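Local coordinates for protein pyruvate kinase (Pseudomonas aeruginosa, PDB 6QXL) that probably catalyses the last step of glycolysis, moving the phosphate of phosphoenolpyruvate onto ADP to give pyruvate and ATP, at residues A10-A15 / E20-L25; N36-T41 / K73-K78; G67-P72 / A178-A183; T282-S287 / D311-S316. All coordinates share one frame; numbering follows the deposited sequence.

Interaction 1: A10-A15 / E20-L25; sequences ATLGPA and EVLEQL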
loop_
_atom_site.group_PDB
_atom_site.type_symbol
_atom_site.label_atom_id
_atom_site.label_comp_id
_atom_site.label_asym_id
_atom_site.label_seq_id
_atom_site.Cartn_x
_atom_site.Cartn_y
_atom_site.Cartn_z
ATOM N N ALA A 10 -13.113 -35.366 -8.711
ATOM C CA ALA A 10 -13.341 -36.628 -7.992
ATOM C C ALA A 10 -12.746 -37.762 -8.804
ATOM O O ALA A 10 -13.104 -37.951 -9.969
ATOM C CB ALA A 10 -14.816 -36.857 -7.764
ATOM N N THR A 11 -11.828 -38.504 -8.188
ATOM C CA THR A 11 -11.258 -39.666 -8.842
ATOM C C THR A 11 -12.244 -40.823 -8.760
ATOM O O THR A 11 -12.842 -41.054 -7.713
ATOM C CB THR A 11 -9.934 -40.081 -8.184
ATOM O OG1 THR A 11 -8.981 -39.028 -8.338
ATOM C CG2 THR A 11 -9.394 -41.294 -8.870
ATOM N N LEU A 12 -12.395 -41.544 -9.865
ATOM C CA LEU A 12 -13.266 -42.722 -9.897
ATOM C C LEU A 12 -12.491 -43.998 -9.628
ATOM O O LEU A 12 -11.283 -44.090 -9.875
ATOM C CB LEU A 12 -13.981 -42.839 -11.232
ATOM C CG LEU A 12 -14.760 -41.581 -11.621
ATOM C CD1 LEU A 12 -15.442 -41.830 -12.959
ATOM C CD2 LEU A 12 -15.743 -41.152 -10.526
ATOM N N GLY A 13 -13.213 -44.985 -9.116
ATOM C CA GLY A 13 -12.636 -46.287 -8.806
ATOM C C GLY A 13 -13.691 -47.275 -8.340
ATOM O O GLY A 13 -14.890 -47.034 -8.487
ATOM N N PRO A 14 -13.263 -48.393 -7.738
ATOM C CA PRO A 14 -14.195 -49.432 -7.264
ATOM C C PRO A 14 -15.388 -48.918 -6.466
ATOM O O PRO A 14 -16.491 -49.401 -6.653
ATOM C CB PRO A 14 -13.319 -50.300 -6.382
ATOM C CG PRO A 14 -11.944 -50.133 -6.937
ATOM C CD PRO A 14 -11.852 -48.786 -7.571
ATOM N N ALA A 15 -15.184 -47.924 -5.614
ATOM C CA ALA A 15 -16.273 -47.388 -4.795
ATOM C C ALA A 15 -17.219 -46.473 -5.573
ATOM O O ALA A 15 -18.277 -46.123 -5.060
ATOM C CB ALA A 15 -15.707 -46.631 -3.606
ATOM N N GLU A 20 -25.460 -46.114 -9.790
ATOM C CA GLU A 20 -26.139 -45.485 -8.663
ATOM C C GLU A 20 -25.233 -44.477 -7.950
ATOM O O GLU A 20 -25.696 -43.395 -7.562
ATOM C CB GLU A 20 -26.677 -46.511 -7.650
ATOM C CG GLU A 20 -27.440 -45.870 -6.470
ATOM C CD GLU A 20 -27.495 -46.668 -5.171
ATOM O OE1 GLU A 20 -26.807 -47.700 -4.966
ATOM O OE2 GLU A 20 -28.240 -46.176 -4.324
ATOM N N VAL A 21 -23.957 -44.820 -7.788
ATOM C CA VAL A 21 -23.051 -43.951 -7.062
ATOM C C VAL A 21 -22.637 -42.774 -7.941
ATOM O O VAL A 21 -22.609 -41.629 -7.472
ATOM C CB VAL A 21 -21.830 -44.721 -6.542
ATOM C CG1 VAL A 21 -20.809 -43.783 -5.898
ATOM C CG2 VAL A 21 -22.281 -45.772 -5.532
ATOM N N LEU A 22 -22.328 -43.044 -9.207
ATOM C CA LEU A 22 -21.998 -41.967 -10.129
ATOM C C LEU A 22 -23.123 -40.947 -10.226
ATOM O O LEU A 22 -22.882 -39.745 -10.161
ATOM C CB LEU A 22 -21.657 -42.510 -11.505
ATOM C CG LEU A 22 -20.316 -43.239 -11.556
ATOM C CD1 LEU A 22 -20.122 -43.912 -12.898
ATOM C CD2 LEU A 22 -19.152 -42.302 -11.283
ATOM N N GLU A 23 -24.362 -41.418 -10.324
ATOM C CA GLU A 23 -25.468 -40.475 -10.324
ATOM C C GLU A 23 -25.450 -39.601 -9.059
ATOM O O GLU A 23 -25.626 -38.390 -9.135
ATOM C CB GLU A 23 -26.805 -41.196 -10.485
ATOM C CG GLU A 23 -28.002 -40.238 -10.663
ATOM C CD GLU A 23 -29.223 -40.883 -11.252
ATOM O OE1 GLU A 23 -29.520 -42.053 -10.986
ATOM O OE2 GLU A 23 -29.915 -40.198 -12.029
ATOM N N GLN A 24 -25.208 -40.217 -7.908
ATOM C CA GLN A 24 -25.166 -39.476 -6.653
ATOM C C GLN A 24 -24.005 -38.466 -6.571
ATOM O O GLN A 24 -24.167 -37.392 -5.987
ATOM C CB GLN A 24 -25.100 -40.433 -5.484
ATOM C CG GLN A 24 -26.423 -41.068 -5.111
ATOM C CD GLN A 24 -26.226 -42.110 -4.017
ATOM O OE1 GLN A 24 -25.979 -43.308 -4.293
ATOM N NE2 GLN A 24 -26.261 -41.652 -2.779
ATOM N N LEU A 25 -22.858 -38.823 -7.158
ATOM C CA LEU A 25 -21.722 -37.919 -7.227
ATOM C C LEU A 25 -22.012 -36.715 -8.129
ATOM O O LEU A 25 -21.639 -35.583 -7.807
ATOM C CB LEU A 25 -20.464 -38.642 -7.734
ATOM C CG LEU A 25 -19.823 -39.739 -6.902
ATOM C CD1 LEU A 25 -18.654 -40.347 -7.680
ATOM C CD2 LEU A 25 -19.390 -39.214 -5.548
#
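Leu12, next to strand 7-11, reaches to helix 19-28 and meets two leucines with its methyl groups. Its CD2 lies 3.7 Å from Leu22 CD2, and CD1 of Leu12 touches the same Leu22 methyl at 4.1 Å, so one branch of Leu22 rests against both branches of Leu12. These two side chains cross at about a right angle. Leu25, three residues further along the helix, comes from a different direction: its side chain runs past that of Leu12 in the opposite sense, and Leu25 CD1 approaches Leu12 CD2 to 4.1 Å. In Leu12 the CG lies opposite the carbonyl carbon (chi1 -54°) and the chain is extended beyond it, which carries both methyls over to the helix although the CB leaves the backbone obliquely. The strand and helix are the first beta-alpha pair of the TIM barrel, in a beta-alpha-beta unit completed by strand 32-36; Leu12 also packs on Ala33 and Leu35 of that strand and on Val52 of helix 42-58, and Leu25 on Val326 and Val329 of helix 325-340. Nearer the start of the helix, Val21 covers a backbone oxygen of the connecting loop. Its CG1, anti to the backbone N (chi1 174°), sits 3.5 Å from Ala15 O, with Val21 CG2 4.0 Å from the same Ala15 O.

Interaction 2: N36-T41 / K73-K78; sequences NFSHGT and KIRIAK
An Asx turn overlapping a type I beta turn, Asn36 to His39, begins at the last residue of the second strand of the TIM barrel and brings Ser38 and His39 up to Arg75, which lies on the short, weakly bonded strand 74-75 at the start of the chain's excursion into the mixed sheet outside the barrel. Asn36 OD1 holds the turn by accepting two bonds from the same face of its amide: Ser38 OG at 3.1 Å, tilted 27° from the carbonyl plane, and Ser38 N at 3.2 Å, well above that plane. Ser38 OG is thereby directed back at Asn36, and the CB is left as the nearest part of the residue to the arginine. From the other segment Arg75 is extended from CG to NE and sets its guanidinium beside the turn. The group also has partners outside the turn: NH1 bonds to His157 O, and NH2 weakly to Gln70 OE1. Across the contact the guanidinium meets the turn by van der Waals approach, at the surface. The His39 ring has Ser38 CB over one face, 3.9 Å above its plane and offset toward the rim, while its CE1 comes within 4.4 Å of Arg75 NH1. The closest approach is Ser38 CB to Arg75 NH2, 3.7 Å.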
loop_
_atom_site.group_PDB
_atom_site.type_symbol
_atom_site.label_atom_id
_atom_site.label_comp_id
_atom_site.label_asym_id
_atom_site.label_seq_id
_atom_site.Cartn_x
_atom_site.Cartn_y
_atom_site.Cartn_z
ATOM N N ASN A 36 -7.831 -42.525 -13.363
ATOM C CA ASN A 36 -6.424 -42.767 -13.094
ATOM C C ASN A 36 -5.982 -43.980 -13.882
ATOM O O ASN A 36 -6.380 -45.089 -13.572
ATOM C CB ASN A 36 -6.210 -42.941 -11.583
ATOM C CG ASN A 36 -4.761 -43.130 -11.208
ATOM O OD1 ASN A 36 -3.855 -42.973 -12.032
ATOM N ND2 ASN A 36 -4.537 -43.477 -9.967
ATOM N N PHE A 37 -5.151 -43.771 -14.890
ATOM C CA PHE A 37 -4.716 -44.884 -15.736
ATOM C C PHE A 37 -3.746 -45.825 -15.053
ATOM O O PHE A 37 -3.483 -46.887 -15.582
ATOM C CB PHE A 37 -4.113 -44.390 -17.061
ATOM C CG PHE A 37 -5.102 -43.738 -17.991
ATOM C CD1 PHE A 37 -6.338 -44.323 -18.267
ATOM C CD2 PHE A 37 -4.793 -42.532 -18.606
ATOM C CE1 PHE A 37 -7.242 -43.722 -19.136
ATOM C CE2 PHE A 37 -5.686 -41.917 -19.480
ATOM C CZ PHE A 37 -6.912 -42.516 -19.754
ATOM N N SER A 38 -3.220 -45.473 -13.889
ATOM C CA SER A 38 -2.384 -46.422 -13.128
ATOM C C SER A 38 -3.131 -47.730 -12.806
ATOM O O SER A 38 -2.500 -48.750 -12.657
ATOM C CB SER A 38 -1.940 -45.803 -11.799
ATOM O OG SER A 38 -1.219 -44.617 -12.013
ATOM N N HIS A 39 -4.460 -47.679 -12.674
ATOM C CA HIS A 39 -5.257 -48.856 -12.387
ATOM C C HIS A 39 -6.411 -48.960 -13.366
ATOM O O HIS A 39 -6.743 -48.013 -14.064
ATOM C CB HIS A 39 -5.774 -48.868 -10.945
ATOM C CG HIS A 39 -4.733 -48.520 -9.923
ATOM N ND1 HIS A 39 -3.718 -49.383 -9.556
ATOM C CD2 HIS A 39 -4.518 -47.371 -9.236
ATOM C CE1 HIS A 39 -2.954 -48.801 -8.648
ATOM N NE2 HIS A 39 -3.389 -47.563 -8.475
ATOM N N GLY A 40 -7.002 -50.144 -13.435
ATOM C CA GLY A 40 -8.134 -50.419 -14.298
ATOM C C GLY A 40 -7.759 -50.756 -15.731
ATOM O O GLY A 40 -6.656 -50.476 -16.197
ATOM N N THR A 41 -8.707 -51.363 -16.427
ATOM C CA THR A 41 -8.559 -51.737 -17.820
ATOM C C THR A 41 -9.163 -50.647 -18.709
ATOM O O THR A 41 -10.093 -49.929 -18.291
ATOM C CB THR A 41 -9.314 -53.044 -18.106
ATOM O OG1 THR A 41 -10.715 -52.827 -17.890
ATOM C CG2 THR A 41 -8.762 -54.141 -17.215
ATOM N N LYS A 73 6.418 -43.852 -12.647
ATOM C CA LYS A 73 6.310 -44.308 -11.272
ATOM C C LYS A 73 7.010 -45.659 -11.156
ATOM O O LYS A 73 6.843 -46.562 -12.015
ATOM C CB LYS A 73 4.876 -44.425 -10.860
ATOM C CG LYS A 73 4.691 -44.539 -9.366
ATOM C CD LYS A 73 3.192 -44.634 -9.011
ATOM C CE LYS A 73 2.887 -44.133 -7.611
ATOM N NZ LYS A 73 3.021 -42.641 -7.446
ATOM N N ILE A 74 7.900 -45.737 -10.148
ATOM C CA ILE A 74 8.711 -46.949 -9.997
ATOM C C ILE A 74 8.001 -47.793 -8.950
ATOM O O ILE A 74 7.718 -47.324 -7.843
ATOM C CB ILE A 74 10.121 -46.608 -9.515
ATOM C CG1 ILE A 74 10.805 -45.602 -10.431
ATOM C CG2 ILE A 74 10.921 -47.852 -9.316
ATOM C CD1 ILE A 74 11.974 -44.905 -9.760
ATOM N N ARG A 75 7.745 -49.059 -9.286
ATOM C CA ARG A 75 7.039 -49.943 -8.366
ATOM C C ARG A 75 7.879 -51.186 -8.107
ATOM O O ARG A 75 8.713 -51.598 -8.923
ATOM C CB ARG A 75 5.681 -50.371 -8.886
ATOM C CG ARG A 75 4.920 -49.336 -9.673
ATOM C CD ARG A 75 3.462 -49.832 -9.899
ATOM N NE ARG A 75 2.585 -48.697 -10.267
ATOM C CZ ARG A 75 1.682 -48.096 -9.467
ATOM N NH1 ARG A 75 1.439 -48.499 -8.228
ATOM N NH2 ARG A 75 1.030 -47.041 -9.916
ATOM N N ILE A 76 7.623 -51.789 -6.953
ATOM C CA ILE A 76 8.137 -53.114 -6.666
ATOM C C ILE A 76 7.351 -54.195 -7.410
ATOM O O ILE A 76 6.298 -53.939 -7.964
ATOM C CB ILE A 76 8.210 -53.387 -5.163
ATOM C CG1 ILE A 76 6.819 -53.541 -4.566
ATOM C CG2 ILE A 76 9.009 -52.281 -4.447
ATOM C CD1 ILE A 76 6.795 -53.515 -3.031
ATOM N N ALA A 77 7.897 -55.385 -7.417
ATOM C CA ALA A 77 7.269 -56.561 -8.041
ATOM C C ALA A 77 6.249 -57.247 -7.095
ATOM O O ALA A 77 5.826 -56.656 -6.109
ATOM C CB ALA A 77 8.343 -57.528 -8.525
ATOM N N LYS A 78 5.867 -58.480 -7.385
ATOM C CA LYS A 78 4.909 -59.206 -6.548
ATOM C C LYS A 78 5.584 -60.005 -5.436
ATOM O O LYS A 78 6.766 -60.333 -5.504
ATOM C CB LYS A 78 4.030 -60.136 -7.408
ATOM C CG LYS A 78 3.324 -59.449 -8.532
ATOM C CD LYS A 78 2.509 -60.407 -9.338
ATOM C CE LYS A 78 1.582 -59.692 -10.241
ATOM N NZ LYS A 78 1.030 -60.590 -11.300
#

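Interaction 3: G67-P72 / A178-A183; sequences GDLQGP and ADIKLA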
loop_
_atom_site.group_PDB
_atom_site.type_symbol
_atom_site.label_atom_id
_atom_site.label_comp_id
_atom_site.label_asym_id
_atom_site.label_seq_id
_atom_site.Cartn_x
_atom_site.Cartn_y
_atom_site.Cartn_z
ATOM N N GLY A 67 -7.932 -37.496 -17.673
ATOM C CA GLY A 67 -7.218 -38.757 -17.735
ATOM C C GLY A 67 -5.822 -38.564 -17.205
ATOM O O GLY A 67 -5.077 -37.716 -17.702
ATOM N N ASP A 68 -5.463 -39.360 -16.203
ATOM C CA ASP A 68 -4.211 -39.190 -15.487
ATOM C C ASP A 68 -3.232 -40.276 -15.904
ATOM O O ASP A 68 -3.433 -41.438 -15.577
ATOM C CB ASP A 68 -4.491 -39.199 -13.957
ATOM C CG ASP A 68 -3.386 -38.554 -13.136
ATOM O OD1 ASP A 68 -2.199 -38.822 -13.438
ATOM O OD2 ASP A 68 -3.682 -37.762 -12.201
ATOM N N LEU A 69 -2.185 -39.894 -16.604
ATOM C CA LEU A 69 -1.133 -40.823 -17.038
ATOM C C LEU A 69 -0.319 -41.309 -15.850
ATOM O O LEU A 69 0.030 -40.534 -14.959
ATOM C CB LEU A 69 -0.163 -40.160 -18.029
ATOM C CG LEU A 69 -0.805 -39.551 -19.296
ATOM C CD1 LEU A 69 0.251 -38.775 -20.104
ATOM C CD2 LEU A 69 -1.503 -40.655 -20.134
ATOM N N GLN A 70 0.009 -42.597 -15.838
ATOM C CA GLN A 70 0.756 -43.158 -14.711
ATOM C C GLN A 70 2.143 -42.583 -14.590
ATOM O O GLN A 70 2.626 -42.322 -13.504
ATOM C CB GLN A 70 0.820 -44.669 -14.853
ATOM C CG GLN A 70 1.681 -45.352 -13.797
ATOM C CD GLN A 70 1.648 -46.850 -13.876
ATOM O OE1 GLN A 70 0.841 -47.453 -13.227
ATOM N NE2 GLN A 70 2.565 -47.454 -14.685
ATOM N N GLY A 71 2.814 -42.403 -15.717
ATOM C CA GLY A 71 4.151 -41.799 -15.684
ATOM C C GLY A 71 5.193 -42.842 -15.342
ATOM O O GLY A 71 4.897 -44.054 -15.149
ATOM N N PRO A 72 6.441 -42.398 -15.121
ATOM C CA PRO A 72 7.533 -43.251 -14.677
ATOM C C PRO A 72 7.558 -43.448 -13.128
ATOM O O PRO A 72 8.433 -43.018 -12.388
ATOM C CB PRO A 72 8.733 -42.482 -15.120
ATOM C CG PRO A 72 8.339 -41.029 -14.932
ATOM C CD PRO A 72 6.899 -41.031 -15.360
ATOM N N ALA A 178 0.488 -45.359 -25.027
ATOM C CA ALA A 178 -0.764 -46.074 -25.296
ATOM C C ALA A 178 -1.954 -45.376 -24.672
ATOM O O ALA A 178 -3.002 -45.264 -25.305
ATOM C CB ALA A 178 -0.675 -47.514 -24.797
ATOM N N ASP A 179 -1.788 -44.903 -23.441
ATOM C CA ASP A 179 -2.868 -44.210 -22.736
ATOM C C ASP A 179 -3.181 -42.849 -23.367
ATOM O O ASP A 179 -4.331 -42.420 -23.342
ATOM C CB ASP A 179 -2.537 -44.050 -21.259
ATOM C CG ASP A 179 -2.452 -45.385 -20.506
ATOM O OD1 ASP A 179 -3.221 -46.313 -20.859
ATOM O OD2 ASP A 179 -1.640 -45.464 -19.533
ATOM N N ILE A 180 -2.181 -42.186 -23.939
ATOM C CA ILE A 180 -2.433 -40.945 -24.663
ATOM C C ILE A 180 -3.397 -41.207 -25.825
ATOM O O ILE A 180 -4.351 -40.454 -26.041
ATOM C CB ILE A 180 -1.131 -40.276 -25.144
ATOM C CG1 ILE A 180 -0.426 -39.622 -23.944
ATOM C CG2 ILE A 180 -1.424 -39.198 -26.159
ATOM C CD1 ILE A 180 0.969 -39.078 -24.206
ATOM N N LYS A 181 -3.150 -42.286 -26.552
ATOM C CA LYS A 181 -4.038 -42.698 -27.653
ATOM C C LYS A 181 -5.422 -43.039 -27.123
ATOM O O LYS A 181 -6.429 -42.648 -27.700
ATOM C CB LYS A 181 -3.458 -43.865 -28.436
ATOM C CG LYS A 181 -2.227 -43.427 -29.235
ATOM C CD LYS A 181 -1.452 -44.558 -29.871
ATOM C CE LYS A 181 -0.114 -44.031 -30.365
ATOM N NZ LYS A 181 0.475 -44.759 -31.530
ATOM N N LEU A 182 -5.464 -43.743 -26.014
ATOM C CA LEU A 182 -6.739 -44.067 -25.394
ATOM C C LEU A 182 -7.497 -42.799 -25.005
ATOM O O LEU A 182 -8.703 -42.719 -25.195
ATOM C CB LEU A 182 -6.526 -44.967 -24.178
ATOM C CG LEU A 182 -7.765 -45.275 -23.361
ATOM C CD1 LEU A 182 -8.870 -45.881 -24.209
ATOM C CD2 LEU A 182 -7.464 -46.183 -22.202
ATOM N N ALA A 183 -6.785 -41.814 -24.468
ATOM C CA ALA A 183 -7.410 -40.563 -24.061
ATOM C C ALA A 183 -7.989 -39.827 -25.261
ATOM O O ALA A 183 -9.147 -39.381 -25.225
ATOM C CB ALA A 183 -6.417 -39.681 -23.322
#
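Ala183 N donates to Asp179 O at 2.8 Å, a bond of helix 174-185 that fixes the turn on which Leu69 packs. From this turn Asp179 and Ile180 meet the leucine's two methyl branches. Leu69 CD2 lies 3.7 Å from Asp179 CB, the two side chains running past one another in opposite senses, with the leucine against the aspartate's methylene; the carboxylate has its own partner, Asp179 OD2 forming a salt bridge with Lys175 one turn earlier in the helix. Ile180 crosses the leucine at a slant: its CG1 is 4.0 Å from Leu69 CD1 and 4.1 Å from Leu69 CD2, a near-equal fit against both branches. Here the third strand of the TIM barrel, 64-68, ends and its outgoing loop begins, and the helix that packs on Leu69 comes more than a hundred residues later, after the inserted smaller domain. Leu69 also packs on Val191 of the next barrel strand, between sheet and helix. The CG of Leu69 stands beside its backbone N, opposite the carbonyl carbon (chi1 -56°), which swings the methyls to the helix. At the strand end Asp68, just before Leu69, is salt-bridged through OD2 to Arg34 and through OD1 to Lys221.

Interaction 4: T282-S287 / D311-S316; sequences TQMMES and DAVMLS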
loop_
_atom_site.group_PDB
_atom_site.type_symbol
_atom_site.label_atom_id
_atom_site.label_comp_id
_atom_site.label_asym_id
_atom_site.label_seq_id
_atom_site.Cartn_x
_atom_site.Cartn_y
_atom_site.Cartn_z
ATOM N N THR A 282 -4.557 -34.363 -3.078
ATOM C CA THR A 282 -3.963 -35.406 -2.256
ATOM C C THR A 282 -4.183 -35.284 -0.745
ATOM O O THR A 282 -3.649 -34.401 -0.085
ATOM C CB THR A 282 -2.484 -35.602 -2.613
ATOM O OG1 THR A 282 -2.375 -35.812 -4.024
ATOM C CG2 THR A 282 -1.916 -36.799 -1.912
ATOM N N GLN A 283 -4.981 -36.212 -0.219
ATOM C CA GLN A 283 -5.259 -36.353 1.200
ATOM C C GLN A 283 -5.992 -35.177 1.792
ATOM O O GLN A 283 -5.929 -34.954 2.997
ATOM C CB GLN A 283 -3.990 -36.639 2.011
ATOM C CG GLN A 283 -3.146 -37.803 1.501
ATOM C CD GLN A 283 -2.157 -38.296 2.563
ATOM O OE1 GLN A 283 -1.149 -37.658 2.841
ATOM N NE2 GLN A 283 -2.493 -39.423 3.200
ATOM N N MET A 284 -6.738 -34.461 0.968
ATOM C CA MET A 284 -7.466 -33.312 1.466
ATOM C C MET A 284 -8.518 -33.722 2.503
ATOM O O MET A 284 -8.774 -32.991 3.448
ATOM C CB MET A 284 -8.090 -32.545 0.318
ATOM C CG MET A 284 -7.058 -32.148 -0.718
ATOM S SD MET A 284 -7.478 -30.624 -1.561
ATOM C CE MET A 284 -7.004 -29.434 -0.305
ATOM N N MET A 285 -9.109 -34.902 2.339
ATOM C CA MET A 285 -10.109 -35.393 3.284
ATOM C C MET A 285 -9.927 -36.873 3.598
ATOM O O MET A 285 -10.887 -37.609 3.730
ATOM C CB MET A 285 -11.492 -35.081 2.745
ATOM C CG MET A 285 -11.739 -33.589 2.646
ATOM S SD MET A 285 -13.484 -33.234 2.519
ATOM C CE MET A 285 -13.614 -31.813 3.595
ATOM N N GLU A 286 -8.679 -37.281 3.766
ATOM C CA GLU A 286 -8.314 -38.696 3.883
ATOM C C GLU A 286 -9.127 -39.476 4.937
ATOM O O GLU A 286 -9.515 -40.615 4.705
ATOM C CB GLU A 286 -6.820 -38.826 4.198
ATOM C CG GLU A 286 -6.238 -40.205 3.922
ATOM C CD GLU A 286 -5.910 -40.459 2.452
ATOM O OE1 GLU A 286 -6.427 -39.748 1.551
ATOM O OE2 GLU A 286 -5.132 -41.393 2.162
ATOM N N SER A 287 -9.423 -38.855 6.064
ATOM C CA SER A 287 -10.144 -39.562 7.100
ATOM C C SER A 287 -11.507 -40.072 6.615
ATOM O O SER A 287 -12.053 -41.024 7.172
ATOM C CB SER A 287 -10.316 -38.707 8.355
ATOM O OG SER A 287 -11.436 -37.855 8.233
ATOM N N ASP A 311 -8.205 -23.183 -8.337
ATOM C CA ASP A 311 -9.378 -23.366 -9.177
ATOM C C ASP A 311 -10.204 -24.539 -8.684
ATOM O O ASP A 311 -11.431 -24.480 -8.657
ATOM C CB ASP A 311 -9.031 -23.638 -10.625
ATOM C CG ASP A 311 -8.667 -22.392 -11.388
ATOM O OD1 ASP A 311 -7.521 -21.864 -11.286
ATOM O OD2 ASP A 311 -9.564 -22.009 -12.195
ATOM N N ALA A 312 -9.518 -25.619 -8.325
ATOM C CA ALA A 312 -10.198 -26.828 -7.926
ATOM C C ALA A 312 -9.450 -27.541 -6.824
ATOM O O ALA A 312 -8.242 -27.404 -6.677
ATOM C CB ALA A 312 -10.371 -27.755 -9.115
ATOM N N VAL A 313 -10.210 -28.344 -6.097
ATOM C CA VAL A 313 -9.696 -29.244 -5.088
ATOM C C VAL A 313 -10.075 -30.647 -5.524
ATOM O O VAL A 313 -11.093 -30.836 -6.182
ATOM C CB VAL A 313 -10.280 -28.917 -3.713
ATOM C CG1 VAL A 313 -9.656 -27.635 -3.189
ATOM C CG2 VAL A 313 -11.782 -28.760 -3.765
ATOM N N MET A 314 -9.248 -31.617 -5.157
ATOM C CA MET A 314 -9.357 -32.980 -5.668
ATOM C C MET A 314 -9.555 -33.991 -4.532
ATOM O O MET A 314 -9.082 -33.803 -3.404
ATOM C CB MET A 314 -8.111 -33.345 -6.462
ATOM C CG MET A 314 -8.201 -34.622 -7.277
ATOM S SD MET A 314 -6.898 -34.708 -8.542
ATOM C CE MET A 314 -5.854 -36.003 -7.853
ATOM N N LEU A 315 -10.281 -35.061 -4.861
ATOM C CA LEU A 315 -10.387 -36.253 -4.031
ATOM C C LEU A 315 -9.748 -37.412 -4.787
ATOM O O LEU A 315 -9.942 -37.542 -5.998
ATOM C CB LEU A 315 -11.844 -36.589 -3.765
ATOM C CG LEU A 315 -12.628 -35.563 -2.960
ATOM C CD1 LEU A 315 -14.123 -35.904 -2.928
ATOM C CD2 LEU A 315 -12.070 -35.463 -1.564
ATOM N N SER A 316 -9.002 -38.270 -4.077
ATOM C CA SER A 316 -8.466 -39.475 -4.728
ATOM C C SER A 316 -9.046 -40.773 -4.179
ATOM O O SER A 316 -9.972 -41.319 -4.774
ATOM C CB SER A 316 -6.965 -39.485 -4.669
ATOM O OG SER A 316 -6.491 -38.347 -5.327
HETATM O O HOH W 1 -6.646 -35.953 -4.018
HETATM O O HOH W 2 -3.788 -38.226 -4.744
HETATM O O HOH W 3 -7.717 -35.510 -1.599
#
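Met284 lies across Val313 at about a right angle, its sulfur against the branch point of the valine: Met284 SD is 3.9 Å from Val313 CB. The methionine is bent at its thioether (chi3 78°), and before the bend its CG passes 3.7 Å from Met314 O, so the side chain runs over the strand backbone as well as against the valine. Met332 of helix 325-340 packs on both Met284 and Val313. Met285 touches more loosely, its CB lying 4.4 Å from Leu315 CD2, while the rest of its chain leads away from the strand. Polar groups of the two segments are joined through water. One water accepts from Thr282 N at 2.8 Å and pairs with Ser316 OG; a second donates to Thr282 OG1 at 2.9 Å and also pairs with Ser316 OG. A third accepts from Met284 N at 2.9 Å and lies 2.8 Å from Met314 O. Thr282 OG1 is hydrogen-bonded as well to the bound malonate, and Gln283 OE1 accepts from Arg296 N of a second subunit. The loop after the seventh strand of the TIM barrel thus packs along the neighbouring eighth strand, with the water-linked Thr282 and Ser316 beside the malonate at the barrel's catalytic end.

In the fold
All four contacts belong to the TIM barrel. Interactions 1 and 4 meet where the sheet closes: strands 7-11 and 312-315 are neighbours, and Thr11 OG1 lies 2.9 Å from Leu315 O, although the contact centres are about 15 Å apart. Interactions 2 and 3 also touch, with centres about 12 Å apart: Phe37 N is 3.0 Å from Asp68 O, and Gln70 lies against both Ser38 and Arg75. Interaction 4 comes nearest the ligand, the Met314 side chain being about 4 Å from malonate; the Ser38 side chain is about 7 Å from malonate and 8 Å from the magnesium ion, which Glu223 and Asp250 bind. The side chains of Leu69 and Leu12 stand further off, about 10 and 13 Å from malonate.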